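Endonuclease NucS (Thermococcus kodakarensis KOD1, PDB 5GKE) cleaves DNA as a mismatch restriction endonuclease, gripping double-stranded DNA as a dimer, and is predicted to cut single-stranded ends of branched DNA. Local coordinates at residues P74-P79 / E103-E108. The protein carries 1 engineered substitution. Sequence-based numbering, arbitrary orientation.
Sequences PVNWQP and ETLEVE. With nucleotides of chain D.
The base-recognition pocket of the N-terminal PH-like domain forms where strand 76-78 meets strand 103-108, and guanine DG8 of chain D sits in it. With CG anti to the backbone N (chi1 -177°), L105 reaches the other strand, where CD2 meets W77 C at 3.5 Å and CD1 N76 CB at 4.0 Å. The Q78 and L105 side chains slide past each other in opposite directions. The Q78 chain bends at chi2 and crosses that of E103 obliquely, amide and carboxylate planes 70° apart; the acceptors Q78 OE1 and E103 OE2 do not bond. Two donors grip guanine O6, both nearly straight: N76 ND2 at 3.1 Å and W77 N at 2.9 Å. At the other end of the Watson-Crick edge, DG8 N2 gives a more bent bond (145°) to E103 OE2, 2.9 Å away; R98 and R44 form salt bridges with this carboxylate. The W77 indole lies nearly parallel over one guanine face, DG8 C5 3.6 Å above its plane toward the rim, and its NE1 binds a DNA phosphate. An alanine in place of W77 would probably leave that face without aromatic cover and the phosphate without this donor. Donors at O6 and a carboxylate at N2 are consistent with preference for guanine over adenine.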
loop_
_atom_site.group_PDB
_atom_site.type_symbol
_atom_site.label_atom_id
_atom_site.label_comp_id
_atom_site.label_asym_id
_atom_site.label_seq_id
_atom_site.Cartn_x
_atom_site.Cartn_y
_atom_site.Cartn_z
ATOM N N PRO A 74 1.229 1.309 9.407
ATOM C CA PRO A 74 2.099 1.843 10.445
ATOM C C PRO A 74 2.310 3.341 10.190
ATOM O O PRO A 74 2.325 3.766 9.036
ATOM C CB PRO A 74 3.379 1.031 10.255
ATOM C CG PRO A 74 3.418 0.801 8.748
ATOM C CD PRO A 74 1.977 0.596 8.350
ATOM N N VAL A 75 2.459 4.132 11.237
ATOM C CA VAL A 75 2.707 5.558 11.061
ATOM C C VAL A 75 4.125 5.833 10.521
ATOM O O VAL A 75 4.342 6.800 9.797
ATOM C CB VAL A 75 2.487 6.312 12.390
ATOM C CG1 VAL A 75 3.388 5.744 13.458
ATOM C CG2 VAL A 75 2.731 7.812 12.223
ATOM N N ASN A 76 5.082 4.984 10.886
ATOM C CA ASN A 76 6.450 5.039 10.351
ATOM C C ASN A 76 6.972 3.628 10.101
ATOM O O ASN A 76 6.506 2.656 10.725
ATOM C CB ASN A 76 7.403 5.778 11.288
ATOM C CG ASN A 76 7.277 7.301 11.189
ATOM O OD1 ASN A 76 6.862 7.965 12.133
ATOM N ND2 ASN A 76 7.656 7.852 10.047
ATOM N N TRP A 77 7.890 3.496 9.151
ATOM C CA TRP A 77 8.418 2.175 8.827
ATOM C C TRP A 77 9.716 2.241 8.054
ATOM O O TRP A 77 10.086 3.281 7.519
ATOM C CB TRP A 77 7.406 1.357 8.011
ATOM C CG TRP A 77 7.261 1.907 6.617
ATOM C CD1 TRP A 77 7.897 1.476 5.489
ATOM C CD2 TRP A 77 6.462 3.015 6.225
ATOM N NE1 TRP A 77 7.537 2.246 4.418
ATOM C CE2 TRP A 77 6.655 3.210 4.846
ATOM C CE3 TRP A 77 5.594 3.875 6.909
ATOM C CZ2 TRP A 77 6.014 4.210 4.130
ATOM C CZ3 TRP A 77 4.954 4.875 6.199
ATOM C CH2 TRP A 77 5.170 5.035 4.823
ATOM N N GLN A 78 10.399 1.105 8.007
ATOM C CA GLN A 78 11.361 0.837 6.955
ATOM C C GLN A 78 11.018 -0.501 6.334
ATOM O O GLN A 78 10.630 -1.424 7.032
ATOM C CB GLN A 78 12.793 0.821 7.491
ATOM C CG GLN A 78 13.379 2.180 7.798
ATOM C CD GLN A 78 13.924 2.881 6.563
ATOM O OE1 GLN A 78 13.195 3.116 5.595
ATOM N NE2 GLN A 78 15.216 3.228 6.597
ATOM N N PRO A 79 11.155 -0.605 5.012
ATOM C CA PRO A 79 10.954 -1.841 4.247
ATOM C C PRO A 79 12.134 -2.813 4.411
ATOM O O PRO A 79 13.189 -2.391 4.881
ATOM C CB PRO A 79 10.816 -1.330 2.810
ATOM C CG PRO A 79 11.585 -0.054 2.795
ATOM C CD PRO A 79 11.386 0.561 4.142
ATOM N N GLU A 103 17.871 6.331 3.587
ATOM C CA GLU A 103 16.807 6.612 4.534
ATOM C C GLU A 103 17.233 6.242 5.952
ATOM O O GLU A 103 17.786 5.165 6.174
ATOM C CB GLU A 103 15.544 5.842 4.153
ATOM C CG GLU A 103 14.993 6.186 2.778
ATOM C CD GLU A 103 13.565 5.712 2.586
ATOM O OE1 GLU A 103 12.652 6.574 2.556
ATOM O OE2 GLU A 103 13.361 4.480 2.457
ATOM N N THR A 104 16.966 7.125 6.910
ATOM C CA THR A 104 17.142 6.787 8.314
ATOM C C THR A 104 15.837 6.963 9.080
ATOM O O THR A 104 15.095 7.921 8.857
ATOM C CB THR A 104 18.243 7.627 8.992
ATOM O OG1 THR A 104 18.049 9.013 8.697
ATOM C CG2 THR A 104 19.597 7.208 8.508
ATOM N N LEU A 105 15.565 6.013 9.971
ATOM C CA LEU A 105 14.394 6.052 10.830
ATOM C C LEU A 105 14.824 6.050 12.296
ATOM O O LEU A 105 15.306 5.069 12.780
ATOM C CB LEU A 105 13.493 4.844 10.528
ATOM C CG LEU A 105 12.173 4.757 11.286
ATOM C CD1 LEU A 105 11.414 6.058 11.110
ATOM C CD2 LEU A 105 11.342 3.586 10.795
ATOM N N GLU A 106 14.645 7.125 13.038
ATOM C CA GLU A 106 15.117 7.076 14.419
ATOM C C GLU A 106 13.977 6.937 15.410
ATOM O O GLU A 106 13.043 7.754 15.415
ATOM C CB GLU A 106 15.938 8.320 14.753
ATOM C CG GLU A 106 17.349 8.273 14.227
ATOM C CD GLU A 106 18.176 9.449 14.686
ATOM O OE1 GLU A 106 17.586 10.514 14.976
ATOM O OE2 GLU A 106 19.415 9.311 14.759
ATOM N N VAL A 107 14.043 5.908 16.254
ATOM C CA VAL A 107 13.032 5.781 17.301
ATOM C C VAL A 107 13.650 5.960 18.675
ATOM O O VAL A 107 14.352 5.076 19.178
ATOM C CB VAL A 107 12.306 4.431 17.254
ATOM C CG1 VAL A 107 11.231 4.383 18.327
ATOM C CG2 VAL A 107 11.697 4.206 15.898
ATOM N N GLU A 108 13.356 7.106 19.283
ATOM C CA GLU A 108 13.835 7.422 20.614
ATOM C C GLU A 108 12.953 6.746 21.651
ATOM O O GLU A 108 11.772 7.065 21.766
ATOM C CB GLU A 108 13.835 8.931 20.833
ATOM C CG GLU A 108 14.503 9.353 22.138
ATOM C CD GLU A 108 14.300 10.827 22.475
ATOM O OE1 GLU A 108 13.936 11.614 21.568
ATOM O OE2 GLU A 108 14.504 11.192 23.655
ATOM P P DG D 8 3.584 8.979 2.396
ATOM O OP1 DG D 8 3.257 8.154 3.589
ATOM O OP2 DG D 8 3.006 10.340 2.288
ATOM O "O5'" DG D 8 5.171 9.097 2.326
ATOM C "C5'" DG D 8 5.792 9.786 1.261
ATOM C "C4'" DG D 8 7.028 9.048 0.799
ATOM O "O4'" DG D 8 7.923 8.891 1.919
ATOM C "C3'" DG D 8 6.774 7.639 0.265
ATOM O "O3'" DG D 8 7.686 7.335 -0.765
ATOM C "C2'" DG D 8 7.010 6.756 1.481
ATOM C "C1'" DG D 8 8.115 7.513 2.201
ATOM N N9 DG D 8 8.060 7.328 3.642
ATOM C C8 DG D 8 7.170 7.907 4.510
ATOM N N7 DG D 8 7.340 7.543 5.745
ATOM C C5 DG D 8 8.411 6.659 5.691
ATOM C C6 DG D 8 9.046 5.945 6.726
ATOM O O6 DG D 8 8.775 5.948 7.934
ATOM N N1 DG D 8 10.088 5.157 6.247
ATOM C C2 DG D 8 10.470 5.073 4.925
ATOM N N2 DG D 8 11.504 4.266 4.659
ATOM N N3 DG D 8 9.881 5.739 3.942
ATOM C C4 DG D 8 8.860 6.510 4.400
#